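Local coordinates for protein transcriptional regulator, MarR family (Silicibacter pomeroyi DSS-3, PDB 3CDH) that probably binds DNA and regulates transcription as a MarR-family protein with a winged helix-turn-helix fold, at residues 30-35 and 44-49; 40-45 and 78-83. One frame throughout, in Å; residues are numbered along the deposited sequence.

Contact 1 (30-35 and 44-49)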
loop_
_atom_site.group_PDB
_atom_site.type_symbol
_atom_site.label_atom_id
_atom_site.label_comp_id
_atom_site.label_asym_id
_atom_site.label_seq_id
_atom_site.Cartn_x
_atom_site.Cartn_y
_atom_site.Cartn_z
ATOM N N ALA B 30 8.512 -2.721 5.481
ATOM C CA ALA B 30 9.733 -3.286 4.894
ATOM C C ALA B 30 10.461 -4.253 5.836
ATOM O O ALA B 30 10.759 -5.397 5.453
ATOM C CB ALA B 30 10.675 -2.186 4.365
ATOM N N GLN B 31 10.697 -3.822 7.069
ATOM C CA GLN B 31 11.493 -4.651 7.961
ATOM C C GLN B 31 10.785 -5.957 8.301
ATOM O O GLN B 31 11.371 -7.028 8.241
ATOM C CB GLN B 31 11.894 -3.891 9.216
ATOM C CG GLN B 31 13.207 -4.352 9.864
ATOM C CD GLN B 31 13.354 -3.798 11.307
ATOM O OE1 GLN B 31 13.886 -2.683 11.510
ATOM N NE2 GLN B 31 12.831 -4.557 12.309
ATOM N N PHE B 32 9.509 -5.886 8.619
ATOM C CA PHE B 32 8.791 -7.100 8.902
ATOM C C PHE B 32 8.674 -8.013 7.691
ATOM O O PHE B 32 8.758 -9.245 7.826
ATOM C CB PHE B 32 7.410 -6.822 9.477
ATOM C CG PHE B 32 6.811 -8.020 10.119
ATOM C CD1 PHE B 32 7.433 -8.601 11.229
ATOM C CD2 PHE B 32 5.684 -8.621 9.582
ATOM C CE1 PHE B 32 6.925 -9.743 11.809
ATOM C CE2 PHE B 32 5.147 -9.778 10.174
ATOM C CZ PHE B 32 5.772 -10.337 11.284
ATOM N N HIS B 33 8.471 -7.421 6.514
ATOM C CA HIS B 33 8.426 -8.225 5.317
ATOM C C HIS B 33 9.768 -8.939 5.094
ATOM O O HIS B 33 9.778 -10.106 4.723
ATOM C CB HIS B 33 7.936 -7.438 4.101
ATOM C CG HIS B 33 6.489 -7.033 4.173
ATOM N ND1 HIS B 33 5.903 -6.204 3.237
ATOM C CD2 HIS B 33 5.512 -7.327 5.075
ATOM C CE1 HIS B 33 4.629 -6.011 3.558
ATOM N NE2 HIS B 33 4.367 -6.674 4.671
ATOM N N ASP B 34 10.883 -8.270 5.378
ATOM C CA ASP B 34 12.208 -8.921 5.380
ATOM C C ASP B 34 12.215 -10.227 6.201
ATOM O O ASP B 34 12.793 -11.256 5.792
ATOM C CB ASP B 34 13.311 -7.988 5.922
ATOM C CG ASP B 34 13.560 -6.759 5.041
ATOM O OD1 ASP B 34 13.307 -6.816 3.812
ATOM O OD2 ASP B 34 14.029 -5.726 5.591
ATOM N N HIS B 35 11.566 -10.154 7.355
ATOM C CA HIS B 35 11.488 -11.251 8.287
ATOM C C HIS B 35 10.653 -12.405 7.743
ATOM O O HIS B 35 11.071 -13.563 7.804
ATOM C CB HIS B 35 10.935 -10.741 9.618
ATOM C CG HIS B 35 10.810 -11.797 10.663
ATOM N ND1 HIS B 35 11.895 -12.492 11.149
ATOM C CD2 HIS B 35 9.730 -12.286 11.312
ATOM C CE1 HIS B 35 11.489 -13.375 12.042
ATOM N NE2 HIS B 35 10.180 -13.260 12.170
ATOM N N PRO B 44 1.291 -12.335 1.223
ATOM C CA PRO B 44 -0.109 -12.731 1.365
ATOM C C PRO B 44 -0.293 -13.897 2.334
ATOM O O PRO B 44 -1.309 -13.940 3.042
ATOM C CB PRO B 44 -0.507 -13.161 -0.046
ATOM C CG PRO B 44 0.519 -12.627 -0.922
ATOM C CD PRO B 44 1.773 -12.460 -0.160
ATOM N N GLU B 45 0.656 -14.847 2.360
ATOM C CA GLU B 45 0.526 -15.991 3.272
ATOM C C GLU B 45 0.517 -15.500 4.712
ATOM O O GLU B 45 -0.331 -15.891 5.502
ATOM C CB GLU B 45 1.606 -17.021 3.043
ATOM C CG GLU B 45 1.149 -18.243 2.286
ATOM C CD GLU B 45 2.286 -18.964 1.590
ATOM O OE1 GLU B 45 2.112 -20.114 1.110
ATOM O OE2 GLU B 45 3.386 -18.371 1.495
ATOM N N TRP B 46 1.403 -14.577 5.048
ATOM C CA TRP B 46 1.420 -14.070 6.409
ATOM C C TRP B 46 0.109 -13.365 6.764
ATOM O O TRP B 46 -0.396 -13.494 7.894
ATOM C CB TRP B 46 2.653 -13.198 6.631
ATOM C CG TRP B 46 2.404 -11.945 7.341
ATOM C CD1 TRP B 46 2.372 -10.704 6.787
ATOM C CD2 TRP B 46 2.157 -11.768 8.738
ATOM N NE1 TRP B 46 2.134 -9.757 7.746
ATOM C CE2 TRP B 46 1.996 -10.376 8.957
ATOM C CE3 TRP B 46 2.063 -12.637 9.825
ATOM C CZ2 TRP B 46 1.728 -9.833 10.215
ATOM C CZ3 TRP B 46 1.792 -12.097 11.091
ATOM C CH2 TRP B 46 1.621 -10.708 11.270
ATOM N N ARG B 47 -0.454 -12.639 5.807
ATOM C CA ARG B 47 -1.673 -11.910 6.081
ATOM C C ARG B 47 -2.796 -12.880 6.379
ATOM O O ARG B 47 -3.582 -12.654 7.313
ATOM C CB ARG B 47 -2.037 -10.990 4.934
ATOM C CG ARG B 47 -1.065 -9.858 4.813
ATOM C CD ARG B 47 -1.374 -8.966 3.653
ATOM N NE ARG B 47 -0.536 -7.768 3.676
ATOM C CZ ARG B 47 -0.554 -6.824 2.729
ATOM N NH1 ARG B 47 -1.375 -6.938 1.669
ATOM N NH2 ARG B 47 0.250 -5.770 2.840
ATOM N N VAL B 48 -2.871 -13.971 5.615
ATOM C CA VAL B 48 -3.880 -14.974 5.904
ATOM C C VAL B 48 -3.699 -15.471 7.336
ATOM O O VAL B 48 -4.685 -15.545 8.095
ATOM C CB VAL B 48 -3.841 -16.142 4.952
ATOM C CG1 VAL B 48 -4.516 -17.370 5.594
ATOM C CG2 VAL B 48 -4.514 -15.755 3.667
ATOM N N LEU B 49 -2.451 -15.783 7.708
ATOM C CA LEU B 49 -2.159 -16.198 9.079
ATOM C C LEU B 49 -2.518 -15.126 10.090
ATOM O O LEU B 49 -3.141 -15.414 11.126
ATOM C CB LEU B 49 -0.702 -16.602 9.244
ATOM C CG LEU B 49 -0.252 -17.817 8.439
ATOM C CD1 LEU B 49 1.231 -17.928 8.605
ATOM C CD2 LEU B 49 -0.935 -19.109 8.879
HETATM O O HOH W 1 1.780 -6.947 5.912
#
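Phe32 meets Trp46 in a T-shaped stack between helix 17-38 and helix 43-54. The edge of the phenyl ring points at one face of the indole. CE2 of Phe32 leads, lying 3.4 Å from CZ2 of Trp46. It sits toward the rim of the six-membered ring, on the side of the CE2-CZ2 bond of Trp46. The ring centroids are 4.9 Å apart and the planes make an angle of 66°. Phe32 reaches across because its CG is turned anti to the backbone N (chi1 -164°), which carries the ring out from its helix toward the indole.

A polar layer borders the aromatic pair. One water lies at the ring edges of His33 and Trp46 and in the guanidinium plane of Arg47. The water oxygen is 2.9 Å from NE2 of His33. The same water oxygen accepts weak bonds from NE1 of Trp46 at 3.4 Å and from NE of Arg47 at 3.3 Å. The two helices therefore share their polar link through solvent. NE2 of His33 is 4.6 Å from NH2 of Arg47. The stronger partner of Arg47 lies elsewhere, where its NH1 bonds to the carbonyl of Ser67.

Further out, Phe32 makes a second edge-to-face pair with His121, and Ala118 on helix 105-130 touches both Phe32 and Trp46. Tyr16 of the second subunit also packs on both rings, so the stack adjoins the dimer interface.

The positive charge of Arg47, so near His33, would probably disfavour protonation of the imidazole.

Contact 2 (40-45 and 78-83)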
loop_
_atom_site.group_PDB
_atom_site.type_symbol
_atom_site.label_atom_id
_atom_site.label_comp_id
_atom_site.label_asym_id
_atom_site.label_seq_id
_atom_site.Cartn_x
_atom_site.Cartn_y
_atom_site.Cartn_z
ATOM N N GLY B 40 10.834 -18.001 4.689
ATOM C CA GLY B 40 10.318 -18.687 3.498
ATOM C C GLY B 40 8.847 -18.457 3.132
ATOM O O GLY B 40 8.251 -19.253 2.380
ATOM N N LEU B 41 8.269 -17.379 3.668
ATOM C CA LEU B 41 6.865 -17.062 3.498
ATOM C C LEU B 41 6.617 -15.856 2.591
ATOM O O LEU B 41 7.429 -14.918 2.555
ATOM C CB LEU B 41 6.239 -16.759 4.855
ATOM C CG LEU B 41 5.776 -17.968 5.638
ATOM C CD1 LEU B 41 5.211 -17.499 6.951
ATOM C CD2 LEU B 41 4.723 -18.694 4.842
ATOM N N ARG B 42 5.482 -15.865 1.890
ATOM C CA ARG B 42 5.082 -14.718 1.080
ATOM C C ARG B 42 4.168 -13.788 1.883
ATOM O O ARG B 42 3.450 -14.228 2.807
ATOM C CB ARG B 42 4.382 -15.185 -0.186
ATOM C CG ARG B 42 5.287 -15.655 -1.258
ATOM C CD ARG B 42 4.516 -16.427 -2.315
ATOM N NE ARG B 42 3.623 -17.414 -1.681
ATOM C CZ ARG B 42 2.669 -18.112 -2.315
ATOM N NH1 ARG B 42 1.919 -18.987 -1.626
ATOM N NH2 ARG B 42 2.461 -17.941 -3.629
ATOM N N VAL B 43 4.179 -12.503 1.531
ATOM C CA VAL B 43 3.359 -11.528 2.266
ATOM C C VAL B 43 1.879 -11.923 2.340
ATOM O O VAL B 43 1.276 -11.889 3.405
ATOM C CB VAL B 43 3.533 -10.090 1.734
ATOM C CG1 VAL B 43 2.448 -9.173 2.293
ATOM C CG2 VAL B 43 4.896 -9.576 2.099
ATOM N N PRO B 44 1.291 -12.335 1.223
ATOM C CA PRO B 44 -0.109 -12.731 1.365
ATOM C C PRO B 44 -0.293 -13.897 2.334
ATOM O O PRO B 44 -1.309 -13.940 3.042
ATOM C CB PRO B 44 -0.507 -13.161 -0.046
ATOM C CG PRO B 44 0.519 -12.627 -0.922
ATOM C CD PRO B 44 1.773 -12.460 -0.160
ATOM N N GLU B 45 0.656 -14.847 2.360
ATOM C CA GLU B 45 0.526 -15.991 3.272
ATOM C C GLU B 45 0.517 -15.500 4.712
ATOM O O GLU B 45 -0.331 -15.891 5.502
ATOM C CB GLU B 45 1.606 -17.021 3.043
ATOM C CG GLU B 45 1.149 -18.243 2.286
ATOM C CD GLU B 45 2.286 -18.964 1.590
ATOM O OE1 GLU B 45 2.112 -20.114 1.110
ATOM O OE2 GLU B 45 3.386 -18.371 1.495
ATOM N N VAL B 78 -4.734 -19.435 -0.716
ATOM C CA VAL B 78 -5.264 -20.267 0.323
ATOM C C VAL B 78 -5.114 -21.719 -0.087
ATOM O O VAL B 78 -4.710 -22.524 0.734
ATOM C CB VAL B 78 -6.708 -19.931 0.658
ATOM C CG1 VAL B 78 -7.341 -21.036 1.482
ATOM C CG2 VAL B 78 -6.770 -18.569 1.402
ATOM N N ASP B 79 -5.390 -22.067 -1.344
ATOM C CA ASP B 79 -5.201 -23.461 -1.756
ATOM C C ASP B 79 -3.796 -23.974 -1.496
ATOM O O ASP B 79 -3.604 -25.148 -1.132
ATOM C CB ASP B 79 -5.462 -23.654 -3.230
ATOM C CG ASP B 79 -6.910 -23.483 -3.592
ATOM O OD1 ASP B 79 -7.804 -23.605 -2.720
ATOM O OD2 ASP B 79 -7.140 -23.202 -4.785
ATOM N N GLN B 80 -2.812 -23.113 -1.708
ATOM C CA GLN B 80 -1.419 -23.533 -1.544
ATOM C C GLN B 80 -1.127 -23.814 -0.080
ATOM O O GLN B 80 -0.460 -24.794 0.237
ATOM C CB GLN B 80 -0.460 -22.480 -2.078
ATOM C CG GLN B 80 -0.522 -22.348 -3.547
ATOM C CD GLN B 80 0.349 -21.218 -4.045
ATOM O OE1 GLN B 80 0.385 -20.123 -3.454
ATOM N NE2 GLN B 80 1.084 -21.482 -5.131
HETATM N N MSE B 81 -1.639 -22.951 0.793
HETATM C CA MSE B 81 -1.497 -23.134 2.207
HETATM C C MSE B 81 -2.222 -24.391 2.679
HETATM O O MSE B 81 -1.759 -25.111 3.561
HETATM C CB MSE B 81 -2.010 -21.899 2.928
HETATM C CG MSE B 81 -1.184 -20.693 2.638
HETATM SE SE MSE B 81 -1.935 -19.076 3.456
HETATM C CE MSE B 81 -1.369 -19.319 5.285
ATOM N N ASP B 82 -3.379 -24.650 2.096
ATOM C CA ASP B 82 -4.118 -25.872 2.331
ATOM C C ASP B 82 -3.220 -27.048 1.980
ATOM O O ASP B 82 -3.019 -27.900 2.822
ATOM C CB ASP B 82 -5.387 -25.863 1.484
ATOM C CG ASP B 82 -6.408 -26.920 1.907
ATOM O OD1 ASP B 82 -6.009 -28.026 2.312
ATOM O OD2 ASP B 82 -7.641 -26.643 1.795
ATOM N N ALA B 83 -2.644 -27.088 0.780
ATOM C CA ALA B 83 -1.819 -28.235 0.367
ATOM C C ALA B 83 -0.623 -28.481 1.290
ATOM O O ALA B 83 -0.071 -29.601 1.384
ATOM C CB ALA B 83 -1.314 -28.036 -1.023
#
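Arg42 reaches from the start of helix 43-54 to Gln80 on helix 71-84. NH1 of Arg42 donates to OE1 of Gln80 at 2.6 Å, with an N-H...O angle of 155°. NH2 of Arg42 adds a weak bond to OE1 of Gln80 at 3.0 Å. OE1 lies in the guanidinium plane, but NH1 stands well above the amide plane, and the two planes are 52° apart.

NH1 has a second acceptor. NH1 of Arg42 forms a salt bridge with OE1 of Glu45 at 3.0 Å, meeting that oxygen from above the carboxylate plane. NE gives a weaker bond to OE2 of Glu45. A bend at chi3 (-47°) turns the guanidinium back so that it can serve both partners.

Arg42 is also the N-cap of its helix. The backbone N of Arg42 donates to OE2 of Glu45 at 3.3 Å, the half of a capping box that the N3 side chain supplies. Arg84 binds OE1 of Glu45 as well, so the carboxylate of buried Glu45 has salt bridges to two arginines.

Beside this polar group, the side chains of Glu45 and Met81, a selenomethionine, run antiparallel alongside one another. CG of Glu45 touches CG and SE of Met81, both at 3.4 Å.

An alanine in place of Arg42 would probably leave OE1 of Gln80 without these two N-H donors and the carboxylate of Glu45 with Arg84 as its main charged mate. The two arginines are likely to keep Glu45 ionised, which suits a carboxylate that accepts the backbone N-H at the N-cap.

In the fold
Both contacts use helix 43-54, but on different sides. Contact 1 sets it against helix 17-38, nearer the centre of the chain and beside the second subunit. Contact 2 joins its first turn to helix 71-84, probably the DNA-recognition helix as in other MarR proteins, and no other subunit touches it. Each mixes buried and more exposed residues. Contact 1 buries aromatic rings and leaves its polar link to water. Contact 2 is bridged directly by an arginine to an exposed glutamine amide, the same arginine being salt-bridged within its own segment. They meet where Val48 and Leu49 pack on Met81, and where His33 touches Val43.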